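Long-range contacts in kojibiose phosphorylase (Gut metagenome, PDB 6W0P), which is a member of glycoside hydrolase family 65, with an N-terminal domain, a helical central catalytic domain and a small C-terminal domain: residues Phe33-Glu38 / Met321-His326; Asn332-Lys337 / Ile664-Ile669. All coordinates share one frame; numbering follows the deposited sequence.

Contact 1: residues Phe33-Glu38 / Met321-His326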
loop_
_atom_site.group_PDB
_atom_site.type_symbol
_atom_site.label_atom_id
_atom_site.label_comp_id
_atom_site.label_asym_id
_atom_site.label_seq_id
_atom_site.Cartn_x
_atom_site.Cartn_y
_atom_site.Cartn_z
ATOM N N PHE A 33 -34.012 -5.136 9.567
ATOM C CA PHE A 33 -35.130 -4.546 10.339
ATOM C C PHE A 33 -34.725 -3.183 10.903
ATOM O O PHE A 33 -35.462 -2.668 11.740
ATOM C CB PHE A 33 -35.574 -5.510 11.436
ATOM C CG PHE A 33 -36.359 -6.700 10.953
ATOM C CD1 PHE A 33 -35.727 -7.781 10.364
ATOM C CD2 PHE A 33 -37.725 -6.761 11.141
ATOM C CE1 PHE A 33 -36.450 -8.894 9.952
ATOM C CE2 PHE A 33 -38.451 -7.855 10.689
ATOM C CZ PHE A 33 -37.809 -8.940 10.132
ATOM N N SER A 34 -33.595 -2.624 10.468
ATOM C CA SER A 34 -33.071 -1.315 10.937
ATOM C C SER A 34 -34.125 -0.228 10.699
ATOM O O SER A 34 -34.768 -0.216 9.611
ATOM C CB SER A 34 -31.774 -0.936 10.249
ATOM O OG SER A 34 -30.713 -1.822 10.595
ATOM N N LEU A 35 -34.263 0.680 11.667
ATOM C CA LEU A 35 -35.043 1.931 11.499
ATOM C C LEU A 35 -34.064 3.076 11.231
ATOM O O LEU A 35 -32.885 2.991 11.653
ATOM C CB LEU A 35 -35.861 2.203 12.768
ATOM C CG LEU A 35 -36.894 1.143 13.142
ATOM C CD1 LEU A 35 -37.645 1.558 14.401
ATOM C CD2 LEU A 35 -37.855 0.916 12.005
ATOM N N GLY A 36 -34.533 4.096 10.526
ATOM C CA GLY A 36 -33.740 5.298 10.242
ATOM C C GLY A 36 -34.644 6.449 9.896
ATOM O O GLY A 36 -35.730 6.197 9.341
ATOM N N ASN A 37 -34.241 7.658 10.250
ATOM C CA ASN A 37 -35.026 8.878 9.948
ATOM C C ASN A 37 -34.061 9.950 9.435
ATOM O O ASN A 37 -34.400 11.114 9.607
ATOM C CB ASN A 37 -35.879 9.289 11.151
ATOM C CG ASN A 37 -35.085 9.687 12.384
ATOM O OD1 ASN A 37 -33.856 9.670 12.383
ATOM N ND2 ASN A 37 -35.785 10.059 13.451
ATOM N N GLU A 38 -32.970 9.527 8.766
ATOM C CA GLU A 38 -31.861 10.345 8.190
ATOM C C GLU A 38 -31.003 10.962 9.300
ATOM O O GLU A 38 -29.765 10.825 9.257
ATOM C CB GLU A 38 -32.352 11.497 7.313
ATOM C CG GLU A 38 -31.207 12.232 6.636
ATOM C CD GLU A 38 -31.532 13.628 6.135
ATOM O OE1 GLU A 38 -32.510 13.750 5.365
ATOM O OE2 GLU A 38 -30.786 14.582 6.493
ATOM N N MET A 321 -34.933 3.641 1.394
ATOM C CA MET A 321 -34.517 4.883 0.695
ATOM C C MET A 321 -35.109 6.069 1.458
ATOM O O MET A 321 -34.404 7.042 1.629
ATOM C CB MET A 321 -34.977 4.946 -0.770
ATOM C CG MET A 321 -34.275 3.955 -1.705
ATOM S SD MET A 321 -32.517 4.292 -1.871
ATOM C CE MET A 321 -32.587 5.631 -3.060
ATOM N N ILE A 322 -36.357 5.967 1.884
ATOM C CA ILE A 322 -37.093 7.052 2.593
ATOM C C ILE A 322 -36.467 7.203 3.993
ATOM O O ILE A 322 -36.363 8.350 4.500
ATOM C CB ILE A 322 -38.623 6.760 2.611
ATOM C CG1 ILE A 322 -39.210 6.743 1.188
ATOM C CG2 ILE A 322 -39.320 7.791 3.471
ATOM C CD1 ILE A 322 -40.600 6.055 0.980
ATOM N N GLN A 323 -36.044 6.095 4.601
ATOM C CA GLN A 323 -35.377 6.071 5.938
ATOM C C GLN A 323 -33.982 6.693 5.851
ATOM O O GLN A 323 -33.594 7.430 6.789
ATOM C CB GLN A 323 -35.277 4.647 6.489
ATOM C CG GLN A 323 -36.594 4.122 7.057
ATOM C CD GLN A 323 -36.410 3.071 8.123
ATOM O OE1 GLN A 323 -37.050 3.130 9.159
ATOM N NE2 GLN A 323 -35.535 2.114 7.875
ATOM N N ALA A 324 -33.271 6.442 4.757
ATOM C CA ALA A 324 -31.881 6.911 4.575
ATOM C C ALA A 324 -31.814 8.442 4.461
ATOM O O ALA A 324 -30.831 9.015 4.955
ATOM C CB ALA A 324 -31.277 6.243 3.367
ATOM N N TYR A 325 -32.773 9.084 3.785
ATOM C CA TYR A 325 -32.717 10.541 3.485
ATOM C C TYR A 325 -34.107 11.104 3.178
ATOM O O TYR A 325 -34.838 10.503 2.390
ATOM C CB TYR A 325 -31.820 10.782 2.274
ATOM C CG TYR A 325 -31.037 12.064 2.333
ATOM C CD1 TYR A 325 -29.953 12.173 3.170
ATOM C CD2 TYR A 325 -31.385 13.170 1.579
ATOM C CE1 TYR A 325 -29.232 13.343 3.264
ATOM C CE2 TYR A 325 -30.669 14.361 1.662
ATOM C CZ TYR A 325 -29.574 14.445 2.501
ATOM O OH TYR A 325 -28.811 15.581 2.576
ATOM N N HIS A 326 -34.467 12.248 3.752
ATOM C CA HIS A 326 -35.731 12.931 3.361
ATOM C C HIS A 326 -35.573 14.455 3.364
ATOM O O HIS A 326 -36.602 15.129 3.337
ATOM C CB HIS A 326 -36.891 12.444 4.239
ATOM C CG HIS A 326 -36.799 12.855 5.676
ATOM N ND1 HIS A 326 -36.083 12.141 6.605
ATOM C CD2 HIS A 326 -37.356 13.894 6.344
ATOM C CE1 HIS A 326 -36.194 12.732 7.786
ATOM N NE2 HIS A 326 -36.970 13.810 7.659
#
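Residues Ser34-Glu38, including the short strand 35-36, pass over the C-terminal end of helix 308-324, with the CA atoms of Gly36 and Gln323 4.7 Å apart and those of Glu38 and Tyr325 4.8 Å apart. Gln323 carries the first half of the contact. CB and CG of its extended chain lie against Gly36 O, and its amide both gives and takes. Gln323 NE2 donates to Ser34 O at 3.0 Å, the acceptor lying in the amide plane. Gly36 N donates to Gln323 OE1 at 3.0 Å from above the carbonyl plane. NE2 also reaches Gln320 OE1, so the amide's rotation is fixed from several sides. Beyond it, Glu38 N makes a weak bond to Gln323 O. Glu38 has CG anti to its own backbone N (chi1 -175°), which carries the carboxylate past the helix end and over the Tyr325 ring. The two planes stack 10° apart, with Glu38 OE1 3.6 Å above the centre of the Tyr325 ring. Through its anti lone pair Glu38 OE1 accepts from His326 N at 2.9 Å, and it also receives Phe328 N; OE2 is held by Asn332 ND2. These three N-H donors would favour the ionised form of the buried carboxylate. The contact is consistent with an interface between the N-terminal and catalytic family regions, an edge strand of the first being held against the end of a helix of the second.

Contact 2: residues Asn332-Lys337 / Ile664-Ile669; sequences NTIGAK and IHMTSI
Ala336 O receives the N-H of Met666, the first residue of helix 666-680, at 3.1 Å and a nearly straight 166°, the donor standing 38° out of the carbonyl plane. Ala336 O also accepts a hydrogen bond from a water at 2.8 Å, and that water accepts from Thr667 N, so two successive amides of the first helical turn are served by one carbonyl, directly and through the water. Just before the helix, Ile664 O lies against Lys337, with a CA-H...O contact of 3.1 Å from Lys337 CA and with CB and CG of the same lysine close by. The lysine chain stays extended until its last torsion, where it bends (chi4 -69°) and brings Lys337 NZ over one face of the His665 ring, 4.0 Å above the plane and toward the rim. Apolar packing is added by Ile334 and Met666: Ile334 CG2 meets Met666 CG at 3.5 Å, the two side chains crossing at about a right angle, and Met666 CG also lies close to Gly335 O.

Further out, His665 ND1 is hydrogen-bonded to Asp652 OD1, which helps set the ring with its face turned to the ammonium group. Thr340 OG1 bonds both Lys337 O and Ile664 N, tying the two backbones together a second time, while Thr667 OG1 pairs with Asp351 OD2. The N-terminal turn of a helix, with His665 at the N-cap, is thus met by a carbonyl from a distant loop, joining the loop between helices 308-324 and 351-361 to helix 666-680 within the (alpha/alpha)6 barrel that forms the catalytic domain of family 65.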
loop_
_atom_site.group_PDB
_atom_site.type_symbol
_atom_site.label_atom_id
_atom_site.label_comp_id
_atom_site.label_asym_id
_atom_site.label_seq_id
_atom_site.Cartn_x
_atom_site.Cartn_y
_atom_site.Cartn_z
ATOM N N ASN A 332 -26.203 16.586 5.901
ATOM C CA ASN A 332 -26.340 15.109 6.039
ATOM C C ASN A 332 -26.118 14.476 4.670
ATOM O O ASN A 332 -26.358 15.153 3.664
ATOM C CB ASN A 332 -27.689 14.674 6.612
ATOM C CG ASN A 332 -27.767 14.760 8.121
ATOM O OD1 ASN A 332 -26.749 14.942 8.788
ATOM N ND2 ASN A 332 -28.969 14.656 8.663
ATOM N N THR A 333 -25.685 13.216 4.641
ATOM C CA THR A 333 -25.516 12.460 3.383
ATOM C C THR A 333 -25.912 11.003 3.619
ATOM O O THR A 333 -26.171 10.621 4.770
ATOM C CB THR A 333 -24.082 12.588 2.851
ATOM O OG1 THR A 333 -24.019 12.050 1.526
ATOM C CG2 THR A 333 -23.088 11.860 3.719
ATOM N N ILE A 334 -25.946 10.236 2.540
ATOM C CA ILE A 334 -26.273 8.786 2.542
ATOM C C ILE A 334 -24.954 8.006 2.657
ATOM O O ILE A 334 -24.085 8.181 1.778
ATOM C CB ILE A 334 -27.054 8.441 1.259
ATOM C CG1 ILE A 334 -28.318 9.297 1.143
ATOM C CG2 ILE A 334 -27.349 6.960 1.188
ATOM C CD1 ILE A 334 -29.187 8.982 -0.035
ATOM N N GLY A 335 -24.820 7.178 3.690
ATOM C CA GLY A 335 -23.758 6.159 3.783
ATOM C C GLY A 335 -24.036 4.947 2.885
ATOM O O GLY A 335 -25.215 4.602 2.654
ATOM N N ALA A 336 -22.975 4.268 2.454
ATOM C CA ALA A 336 -23.028 3.023 1.661
ATOM C C ALA A 336 -23.877 1.930 2.337
ATOM O O ALA A 336 -24.319 1.024 1.598
ATOM C CB ALA A 336 -21.628 2.529 1.405
ATOM N N LYS A 337 -24.064 1.952 3.662
ATOM C CA LYS A 337 -25.033 1.041 4.343
ATOM C C LYS A 337 -26.033 1.862 5.155
ATOM O O LYS A 337 -26.545 1.335 6.172
ATOM C CB LYS A 337 -24.321 0.024 5.243
ATOM C CG LYS A 337 -23.190 -0.717 4.551
ATOM C CD LYS A 337 -22.728 -1.972 5.227
ATOM C CE LYS A 337 -21.606 -2.626 4.455
ATOM N NZ LYS A 337 -22.078 -3.186 3.164
ATOM N N ILE A 664 -27.302 -3.079 5.376
ATOM C CA ILE A 664 -28.016 -3.129 4.070
ATOM C C ILE A 664 -27.092 -2.463 3.045
ATOM O O ILE A 664 -26.190 -1.673 3.476
ATOM C CB ILE A 664 -29.395 -2.444 4.175
ATOM C CG1 ILE A 664 -29.288 -0.941 4.453
ATOM C CG2 ILE A 664 -30.255 -3.134 5.213
ATOM C CD1 ILE A 664 -30.629 -0.270 4.573
ATOM N N HIS A 665 -27.283 -2.782 1.768
ATOM C CA HIS A 665 -26.512 -2.238 0.625
ATOM C C HIS A 665 -27.315 -1.119 -0.058
ATOM O O HIS A 665 -28.212 -1.412 -0.885
ATOM C CB HIS A 665 -26.175 -3.356 -0.352
ATOM C CG HIS A 665 -25.389 -4.475 0.218
ATOM N ND1 HIS A 665 -25.939 -5.383 1.063
ATOM C CD2 HIS A 665 -24.121 -4.868 -0.002
ATOM C CE1 HIS A 665 -25.040 -6.290 1.359
ATOM N NE2 HIS A 665 -23.921 -5.996 0.726
ATOM N N MET A 666 -26.971 0.119 0.270
ATOM C CA MET A 666 -27.781 1.308 -0.057
ATOM C C MET A 666 -27.837 1.466 -1.589
ATOM O O MET A 666 -28.925 1.658 -2.122
ATOM C CB MET A 666 -27.147 2.523 0.619
ATOM C CG MET A 666 -28.127 3.530 1.156
ATOM S SD MET A 666 -29.446 2.791 2.131
ATOM C CE MET A 666 -30.825 3.270 1.097
ATOM N N THR A 667 -26.706 1.369 -2.283
ATOM C CA THR A 667 -26.643 1.541 -3.761
ATOM C C THR A 667 -27.462 0.437 -4.438
ATOM O O THR A 667 -28.179 0.730 -5.390
ATOM C CB THR A 667 -25.213 1.552 -4.299
ATOM O OG1 THR A 667 -24.638 2.755 -3.823
ATOM C CG2 THR A 667 -25.154 1.560 -5.810
ATOM N N SER A 668 -27.353 -0.784 -3.950
ATOM C CA SER A 668 -28.119 -1.941 -4.464
ATOM C C SER A 668 -29.619 -1.669 -4.295
ATOM O O SER A 668 -30.401 -1.964 -5.231
ATOM C CB SER A 668 -27.705 -3.213 -3.797
ATOM O OG SER A 668 -28.733 -4.172 -3.999
ATOM N N ILE A 669 -29.994 -1.069 -3.171
ATOM C CA ILE A 669 -31.396 -0.699 -2.856
ATOM C C ILE A 669 -31.862 0.358 -3.862
ATOM O O ILE A 669 -32.958 0.163 -4.418
ATOM C CB ILE A 669 -31.502 -0.270 -1.376
ATOM C CG1 ILE A 669 -31.399 -1.510 -0.487
ATOM C CG2 ILE A 669 -32.782 0.499 -1.085
ATOM C CD1 ILE A 669 -31.291 -1.216 0.968
HETATM O O HOH W 1 -23.975 1.083 -1.190
#

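How the contacts relate
Both contacts are buried, their centres about 10 Å apart, but they join different parts of the fold: contact 1 brings the N-terminal and catalytic family regions together, whereas contact 2 lies wholly within the catalytic region and close to the centre of the chain. Contact 1 meets the C-terminal end of a helix through a side-chain amide and a carboxylate; contact 2 meets the start of another through a backbone carbonyl, a water and apolar packing. They touch directly. Asn332 is probably hydrogen-bonded both to Tyr325, O to OH, and to Glu38, while the methyl end of Met666 packs on Met321 and Ala324 of helix 308-324.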